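Local coordinates for protein putative acyl-CoA thioester hydrolase (Yersinia pestis KIM10+, PDB 5DM5) that probably hydrolyses acyl-CoA thioesters to a free carboxylic acid and coenzyme A, working as a hexamer of hot-dog-fold subunits, at residues Leu22-Leu27 with Met45-Ile50; Gly51-Ala56 with Phe125-Val130; Cys90-Thr93 with Ile98-Asn101. All coordinates share one frame; numbering follows the deposited sequence.

Contact 1: residues Leu22-Leu27 with Met45-Ile50; sequences LVLRTL and MSQMDI
Gln47, on the helix, reaches across to Leu24 and Thr26 on the strand, and its chain can be followed atom by atom. CB is the first to meet the strand, 4.1 Å from Leu24 CD1. CG stands anti to the carbonyl carbon, and the chain then bends at chi2 (-63°), bringing Gln47 CD to 3.8 Å from the same Leu24 CD1. The two side chains cross at about a right angle, and the methyl also sits against the backbone carbonyl of Gln47. At the tip, OE1 accepts a hydrogen bond from Thr26 OG1 at 3.0 Å. The hydroxyl approaches above the carbonyl plane, 39° out of it, and therefore uses no lone-pair direction. Leu24 CD2 also touches the acceptor, 3.4 Å from Gln47 OE1. One turn on, Ile50 CG2 packs on Leu24 CD1 at 3.5 Å, so a single leucine methyl serves two helix residues. The short strand and helix segments run roughly antiparallel, at 148°, as the hot-dog helix lies across its sheet. Strand 21-27 pairs with 83-93, where Val23 and Leu24 both face Cys86 in a classic beta bulge. It is outermost within its own chain, but Arg25 makes backbone hydrogen bonds to a second subunit, while Phe40 of a third subunit packs on Ile50.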
loop_
_atom_site.group_PDB
_atom_site.type_symbol
_atom_site.label_atom_id
_atom_site.label_comp_id
_atom_site.label_asym_id
_atom_site.label_seq_id
_atom_site.Cartn_x
_atom_site.Cartn_y
_atom_site.Cartn_z
ATOM N N LEU B 22 -19.833 0.185 -17.132
ATOM C CA LEU B 22 -18.970 0.622 -16.050
ATOM C C LEU B 22 -18.282 -0.585 -15.468
ATOM O O LEU B 22 -18.903 -1.406 -14.836
ATOM C CB LEU B 22 -19.760 1.342 -14.961
ATOM C CG LEU B 22 -18.980 1.793 -13.722
ATOM C CD1 LEU B 22 -17.877 2.767 -14.081
ATOM C CD2 LEU B 22 -19.921 2.408 -12.733
ATOM N N VAL B 23 -17.001 -0.721 -15.731
ATOM C CA VAL B 23 -16.238 -1.826 -15.199
ATOM C C VAL B 23 -15.480 -1.451 -13.919
ATOM O O VAL B 23 -15.231 -2.305 -13.070
ATOM C CB VAL B 23 -15.288 -2.367 -16.257
ATOM C CG1 VAL B 23 -16.052 -3.222 -17.244
ATOM C CG2 VAL B 23 -14.584 -1.223 -16.962
ATOM N N LEU B 24 -15.058 -0.195 -13.805
ATOM C CA LEU B 24 -14.315 0.249 -12.625
ATOM C C LEU B 24 -14.730 1.638 -12.155
ATOM O O LEU B 24 -14.969 2.519 -12.964
ATOM C CB LEU B 24 -12.832 0.206 -12.924
ATOM C CG LEU B 24 -11.956 -0.496 -11.907
ATOM C CD1 LEU B 24 -10.577 -0.360 -12.419
ATOM C CD2 LEU B 24 -12.065 0.187 -10.572
ATOM N N ARG B 25 -14.853 1.829 -10.849
ATOM C CA ARG B 25 -15.246 3.133 -10.356
ATOM C C ARG B 25 -14.539 3.466 -9.049
ATOM O O ARG B 25 -14.945 3.005 -7.996
ATOM C CB ARG B 25 -16.745 3.141 -10.150
ATOM C CG ARG B 25 -17.417 4.455 -10.336
ATOM C CD ARG B 25 -18.883 4.248 -10.123
ATOM N NE ARG B 25 -19.698 5.203 -10.856
ATOM C CZ ARG B 25 -19.961 6.428 -10.441
ATOM N NH1 ARG B 25 -19.401 6.890 -9.337
ATOM N NH2 ARG B 25 -20.724 7.209 -11.174
ATOM N N THR B 26 -13.498 4.277 -9.086
ATOM C CA THR B 26 -12.752 4.529 -7.860
ATOM C C THR B 26 -12.582 6.022 -7.607
ATOM O O THR B 26 -12.945 6.841 -8.435
ATOM C CB THR B 26 -11.358 3.824 -7.875
ATOM O OG1 THR B 26 -10.664 4.115 -9.089
ATOM C CG2 THR B 26 -11.519 2.325 -7.770
ATOM N N LEU B 27 -12.076 6.358 -6.428
ATOM C CA LEU B 27 -11.840 7.733 -6.028
ATOM C C LEU B 27 -10.367 8.093 -6.203
ATOM O O LEU B 27 -9.500 7.282 -5.919
ATOM C CB LEU B 27 -12.252 7.925 -4.579
ATOM C CG LEU B 27 -12.091 9.345 -4.063
ATOM C CD1 LEU B 27 -13.126 10.220 -4.715
ATOM C CD2 LEU B 27 -12.209 9.399 -2.560
ATOM N N MET B 45 -3.818 4.427 -16.090
ATOM C CA MET B 45 -3.627 3.226 -16.917
ATOM C C MET B 45 -3.785 1.910 -16.143
ATOM O O MET B 45 -4.256 0.930 -16.706
ATOM C CB MET B 45 -2.265 3.245 -17.616
ATOM C CG MET B 45 -1.993 4.486 -18.461
ATOM S SD MET B 45 -0.437 4.457 -19.399
ATOM C CE MET B 45 0.782 4.314 -18.108
ATOM N N SER B 46 -3.398 1.887 -14.866
ATOM C CA SER B 46 -3.572 0.694 -14.029
ATOM C C SER B 46 -5.051 0.374 -13.968
ATOM O O SER B 46 -5.462 -0.772 -14.132
ATOM C CB SER B 46 -3.059 0.922 -12.601
ATOM O OG SER B 46 -1.706 1.329 -12.579
ATOM N N GLN B 47 -5.842 1.420 -13.749
ATOM C CA GLN B 47 -7.297 1.327 -13.717
ATOM C C GLN B 47 -7.897 0.939 -15.062
ATOM O O GLN B 47 -8.865 0.205 -15.099
ATOM C CB GLN B 47 -7.902 2.640 -13.237
ATOM C CG GLN B 47 -7.488 2.941 -11.831
ATOM C CD GLN B 47 -8.007 1.903 -10.868
ATOM O OE1 GLN B 47 -9.169 1.947 -10.460
ATOM N NE2 GLN B 47 -7.174 0.907 -10.569
ATOM N N MET B 48 -7.369 1.457 -16.163
ATOM C CA MET B 48 -7.899 1.049 -17.458
ATOM C C MET B 48 -7.617 -0.416 -17.773
ATOM O O MET B 48 -8.454 -1.107 -18.335
ATOM C CB MET B 48 -7.365 1.931 -18.585
ATOM C CG MET B 48 -7.629 3.408 -18.377
ATOM S SD MET B 48 -7.156 4.484 -19.745
ATOM C CE MET B 48 -8.308 3.958 -20.996
ATOM N N ASP B 49 -6.425 -0.893 -17.459
ATOM C CA ASP B 49 -6.118 -2.303 -17.680
ATOM C C ASP B 49 -7.005 -3.164 -16.792
ATOM O O ASP B 49 -7.482 -4.206 -17.207
ATOM C CB ASP B 49 -4.645 -2.594 -17.434
ATOM C CG ASP B 49 -4.255 -4.003 -17.812
ATOM O OD1 ASP B 49 -3.078 -4.359 -17.658
ATOM O OD2 ASP B 49 -5.124 -4.799 -18.183
ATOM N N ILE B 50 -7.216 -2.731 -15.555
ATOM C CA ILE B 50 -8.100 -3.474 -14.660
ATOM C C ILE B 50 -9.517 -3.532 -15.173
ATOM O O ILE B 50 -10.099 -4.602 -15.351
ATOM C CB ILE B 50 -8.188 -2.841 -13.284
ATOM C CG1 ILE B 50 -6.876 -2.949 -12.539
ATOM C CG2 ILE B 50 -9.221 -3.566 -12.475
ATOM C CD1 ILE B 50 -6.894 -2.300 -11.193
#

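Contact 2: residues Gly51-Ala56 with Phe125-Val130; sequences GGAIQA and FTYVAV
Tyr127 meets Gly52, Ala53 and Ala56 where the long helix of the hot-dog fold, the "sausage", lies against the antiparallel sheet that wraps it. The phenol carries the contact on the strand side. Its OH lies against a residue with no side chain, 3.1 Å from Gly52 CA. The next residue continues the contact: Ala53 CB is 4.0 Å from Tyr127 CE1. Ala56 CB, one turn on from Gly52, lies 4.3 Å from Tyr127 CG, reaching the ring obliquely. Three small residues on one side of the helix thus follow the length of the phenol from hydroxyl to root. The short helix and strand segments run at 38° to one another.

The ring is placed by its first torsion and by a hydrogen bond at its tip. The CB of Tyr127 already faces the helix, and chi1 (-59°, CG anti to the carbonyl carbon) swings the ring toward Gly52 and Asp49. There, OH is hydrogen-bonded to Asp49 O, a backbone carbonyl of the preceding turn. Ala53 N is 3.2 Å from Tyr127 OH, but the angle is too poor for a hydrogen bond. Further out, Thr66 of the neighbouring strand and Ile102 of strand 97-106 touch the tyrosine, and Phe125, two residues earlier, packs on Met48 of the helix and on Met45 of a third subunit. The helix also has a different neighbour where Ile54, pointing away from the strand, packs on Val83 of a second subunit. Gly52 O stands over one face of the Tyr127 ring, 4.0 Å above its plane and offset toward the rim, while accepting the helical bond from Ala56 N at 3.0 Å.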
loop_
_atom_site.group_PDB
_atom_site.type_symbol
_atom_site.label_atom_id
_atom_site.label_comp_id
_atom_site.label_asym_id
_atom_site.label_seq_id
_atom_site.Cartn_x
_atom_site.Cartn_y
_atom_site.Cartn_z
ATOM N N GLY B 51 -10.047 -2.353 -15.444
ATOM C CA GLY B 51 -11.400 -2.184 -15.906
ATOM C C GLY B 51 -11.659 -2.983 -17.155
ATOM O O GLY B 51 -12.709 -3.581 -17.280
ATOM N N GLY B 52 -10.711 -3.019 -18.083
ATOM C CA GLY B 52 -10.882 -3.846 -19.268
ATOM C C GLY B 52 -10.791 -5.343 -18.963
ATOM O O GLY B 52 -11.545 -6.163 -19.506
ATOM N N ALA B 53 -9.869 -5.695 -18.073
ATOM C CA ALA B 53 -9.635 -7.083 -17.723
ATOM C C ALA B 53 -10.866 -7.722 -17.125
ATOM O O ALA B 53 -11.104 -8.917 -17.302
ATOM C CB ALA B 53 -8.493 -7.183 -16.758
ATOM N N ILE B 54 -11.667 -6.925 -16.430
ATOM C CA ILE B 54 -12.903 -7.444 -15.851
ATOM C C ILE B 54 -13.838 -7.979 -16.920
ATOM O O ILE B 54 -14.191 -9.165 -16.948
ATOM C CB ILE B 54 -13.656 -6.357 -15.061
ATOM C CG1 ILE B 54 -12.850 -5.926 -13.832
ATOM C CG2 ILE B 54 -15.027 -6.852 -14.643
ATOM C CD1 ILE B 54 -13.532 -4.872 -12.982
ATOM N N GLN B 55 -14.195 -7.090 -17.829
ATOM C CA GLN B 55 -15.109 -7.429 -18.878
ATOM C C GLN B 55 -14.574 -8.527 -19.771
ATOM O O GLN B 55 -15.324 -9.383 -20.220
ATOM C CB GLN B 55 -15.436 -6.171 -19.642
ATOM C CG GLN B 55 -16.499 -6.326 -20.667
ATOM C CD GLN B 55 -17.057 -4.989 -21.025
ATOM O OE1 GLN B 55 -17.531 -4.269 -20.150
ATOM N NE2 GLN B 55 -16.981 -4.623 -22.291
ATOM N N ALA B 56 -13.268 -8.543 -19.990
ATOM C CA ALA B 56 -12.657 -9.635 -20.752
ATOM C C ALA B 56 -12.817 -10.987 -20.041
ATOM O O ALA B 56 -13.055 -11.992 -20.683
ATOM C CB ALA B 56 -11.199 -9.351 -21.023
ATOM N N PHE B 125 -7.745 -0.971 -25.952
ATOM C CA PHE B 125 -7.010 -2.059 -25.346
ATOM C C PHE B 125 -7.185 -3.403 -26.003
ATOM O O PHE B 125 -8.279 -3.734 -26.417
ATOM C CB PHE B 125 -7.435 -2.146 -23.895
ATOM C CG PHE B 125 -6.713 -1.194 -23.021
ATOM C CD1 PHE B 125 -6.881 0.158 -23.179
ATOM C CD2 PHE B 125 -5.876 -1.657 -22.029
ATOM C CE1 PHE B 125 -6.212 1.023 -22.391
ATOM C CE2 PHE B 125 -5.214 -0.791 -21.228
ATOM C CZ PHE B 125 -5.378 0.553 -21.406
ATOM N N THR B 126 -6.124 -4.205 -26.058
ATOM C CA THR B 126 -6.232 -5.522 -26.690
ATOM C C THR B 126 -5.803 -6.631 -25.744
ATOM O O THR B 126 -4.616 -6.700 -25.353
ATOM C CB THR B 126 -5.347 -5.631 -27.946
ATOM O OG1 THR B 126 -5.548 -4.501 -28.811
ATOM C CG2 THR B 126 -5.634 -6.922 -28.671
ATOM N N TYR B 127 -6.763 -7.503 -25.408
ATOM C CA TYR B 127 -6.552 -8.629 -24.475
ATOM C C TYR B 127 -6.686 -9.936 -25.228
ATOM O O TYR B 127 -7.271 -9.973 -26.311
ATOM C CB TYR B 127 -7.568 -8.656 -23.322
ATOM C CG TYR B 127 -7.612 -7.448 -22.429
ATOM C CD1 TYR B 127 -6.973 -7.428 -21.208
ATOM C CD2 TYR B 127 -8.340 -6.338 -22.804
ATOM C CE1 TYR B 127 -7.037 -6.323 -20.402
ATOM C CE2 TYR B 127 -8.406 -5.238 -22.013
ATOM C CZ TYR B 127 -7.758 -5.224 -20.813
ATOM O OH TYR B 127 -7.842 -4.087 -20.030
ATOM N N VAL B 128 -6.211 -11.020 -24.629
ATOM C CA VAL B 128 -6.289 -12.327 -25.274
ATOM C C VAL B 128 -6.664 -13.524 -24.371
ATOM O O VAL B 128 -5.971 -13.782 -23.390
ATOM C CB VAL B 128 -4.940 -12.630 -25.937
ATOM C CG1 VAL B 128 -4.855 -14.088 -26.349
ATOM C CG2 VAL B 128 -4.714 -11.708 -27.129
ATOM N N ALA B 129 -7.721 -14.270 -24.698
ATOM C CA ALA B 129 -8.063 -15.426 -23.875
ATOM C C ALA B 129 -6.989 -16.495 -24.014
ATOM O O ALA B 129 -6.738 -17.019 -25.101
ATOM C CB ALA B 129 -9.399 -15.972 -24.251
ATOM N N VAL B 130 -6.371 -16.811 -22.883
ATOM C CA VAL B 130 -5.293 -17.772 -22.794
ATOM C C VAL B 130 -5.610 -18.815 -21.756
ATOM O O VAL B 130 -6.518 -18.647 -20.952
ATOM C CB VAL B 130 -3.920 -17.128 -22.428
ATOM C CG1 VAL B 130 -3.529 -16.044 -23.422
ATOM C CG2 VAL B 130 -3.933 -16.587 -20.998
#

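Contact 3: residues Cys90-Thr93 with Ile98-Asn101; sequences CIKT and ITIN
A classic beta bulge interrupts the hairpin of strands 83-93 and 97-106: Ile91 and Lys92 both face Thr99, and the register shifts by one between Cys90 and Lys92. The evidence lies in one carbonyl. Thr99 O accepts two hydrogen bonds, from Ile91 N at 2.9 Å and from Lys92 N at 3.3 Å. The first donor comes nearly straight in line with the C=O (167°), whereas the second lies in the carbonyl plane, on a lone pair (140°). Ile91 has a helix-like psi of -42°, which turns both N-H groups to the same acceptor. The return bond of the hydrogen-bonded pair Lys92-Thr99 runs from Thr99 N to Lys92 O at 3.2 Å.

Side chains sort onto the two faces. On the face with Cys90, Ile98 and Ile100, the non-hydrogen-bonded pair Cys90-Ile100 brings Cys90 CB to 3.9 Å from Ile100 CG1. Cys90 SG, anti to its own backbone nitrogen, extends along the strand to Ile98 CG2 at 3.8 Å. On the other face, Lys92 passes obliquely over Thr99, with CB 3.6 Å from Thr99 CB, before its extended chain leads the amine away. Ile91 and Asn101 run side by side, pointing the same way, with Ile91 CD1 3.5 Å from Asn101 CB.

Within the sheet, strand 97-106 is flanked on its second side by strand 118-129, where Ile98 is hydrogen-bonded to Tyr127 and Ile100 to Phe125. Leu139, from the C-terminal loop, touches Thr93 and Ile98, and no other subunit touches either segment of the hairpin here.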
loop_
_atom_site.group_PDB
_atom_site.type_symbol
_atom_site.label_atom_id
_atom_site.label_comp_id
_atom_site.label_asym_id
_atom_site.label_seq_id
_atom_site.Cartn_x
_atom_site.Cartn_y
_atom_site.Cartn_z
ATOM N N CYS B 90 -16.534 -3.796 -25.585
ATOM C CA CYS B 90 -15.896 -4.686 -26.549
ATOM C C CYS B 90 -16.309 -4.237 -27.944
ATOM O O CYS B 90 -17.394 -3.683 -28.123
ATOM C CB CYS B 90 -16.267 -6.152 -26.334
ATOM S SG CYS B 90 -15.453 -7.261 -27.522
ATOM N N ILE B 91 -15.426 -4.431 -28.917
ATOM C CA ILE B 91 -15.704 -4.037 -30.295
ATOM C C ILE B 91 -15.436 -5.195 -31.262
ATOM O O ILE B 91 -16.216 -5.470 -32.177
ATOM C CB ILE B 91 -14.871 -2.809 -30.704
ATOM C CG1 ILE B 91 -15.117 -1.658 -29.739
ATOM C CG2 ILE B 91 -15.234 -2.358 -32.096
ATOM C CD1 ILE B 91 -14.312 -0.436 -30.060
ATOM N N LYS B 92 -14.338 -5.890 -31.003
ATOM C CA LYS B 92 -13.810 -6.941 -31.854
ATOM C C LYS B 92 -13.618 -8.215 -31.079
ATOM O O LYS B 92 -13.353 -8.205 -29.890
ATOM C CB LYS B 92 -12.467 -6.533 -32.459
ATOM C CG LYS B 92 -11.767 -7.628 -33.263
ATOM C CD LYS B 92 -10.262 -7.358 -33.388
ATOM C CE LYS B 92 -9.503 -8.506 -34.064
ATOM N NZ LYS B 92 -8.037 -8.246 -34.104
ATOM N N THR B 93 -13.930 -9.300 -31.749
ATOM C CA THR B 93 -13.642 -10.642 -31.314
ATOM C C THR B 93 -12.878 -11.347 -32.452
ATOM O O THR B 93 -13.259 -11.271 -33.619
ATOM C CB THR B 93 -14.927 -11.350 -30.896
ATOM O OG1 THR B 93 -15.454 -10.662 -29.765
ATOM C CG2 THR B 93 -14.674 -12.757 -30.500
ATOM N N ILE B 98 -9.547 -10.264 -28.230
ATOM C CA ILE B 98 -10.548 -9.253 -27.858
ATOM C C ILE B 98 -10.101 -7.779 -27.846
ATOM O O ILE B 98 -9.229 -7.403 -27.057
ATOM C CB ILE B 98 -11.118 -9.560 -26.468
ATOM C CG1 ILE B 98 -11.677 -10.974 -26.462
ATOM C CG2 ILE B 98 -12.195 -8.554 -26.087
ATOM C CD1 ILE B 98 -12.232 -11.377 -25.139
ATOM N N THR B 99 -10.641 -6.966 -28.754
ATOM C CA THR B 99 -10.351 -5.533 -28.748
ATOM C C THR B 99 -11.446 -4.716 -28.049
ATOM O O THR B 99 -12.593 -4.757 -28.451
ATOM C CB THR B 99 -10.173 -5.010 -30.166
ATOM O OG1 THR B 99 -9.125 -5.742 -30.820
ATOM C CG2 THR B 99 -9.829 -3.540 -30.128
ATOM N N ILE B 100 -11.079 -3.934 -27.040
ATOM C CA ILE B 100 -12.042 -3.181 -26.233
ATOM C C ILE B 100 -11.687 -1.714 -26.065
ATOM O O ILE B 100 -10.605 -1.402 -25.590
ATOM C CB ILE B 100 -12.192 -3.802 -24.813
ATOM C CG1 ILE B 100 -12.783 -5.211 -24.903
ATOM C CG2 ILE B 100 -13.079 -2.945 -23.933
ATOM C CD1 ILE B 100 -12.967 -5.882 -23.569
ATOM N N ASN B 101 -12.627 -0.829 -26.387
ATOM C CA ASN B 101 -12.427 0.600 -26.237
ATOM C C ASN B 101 -12.804 1.001 -24.823
ATOM O O ASN B 101 -13.950 0.835 -24.419
ATOM C CB ASN B 101 -13.278 1.384 -27.233
ATOM C CG ASN B 101 -12.942 2.873 -27.253
ATOM O OD1 ASN B 101 -11.966 3.298 -27.877
ATOM N ND2 ASN B 101 -13.695 3.655 -26.491
#

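In the fold
All three contacts belong to one helix-on-sheet unit. Contacts 1 and 2 use consecutive parts of helix 43-60, with centres 12 Å apart; besides the tyrosine hydroxyl's bond to Asp49, they meet where Val23 CG1 packs 3.4 Å from Gln55 OE1. Contact 3 nests within the chain loop closed by contact 2, and neighbouring strands join the two: Ile100 N is 2.9 Å from Phe125 O, and Tyr127 N 3.0 Å from Ile98 O. Contacts 1 and 3 do not touch, their nearest atoms being about 7 Å apart. A triethylene glycol, probably from the crystallisation liquor, lies about 5 Å from the Lys92 side chain in contact 3.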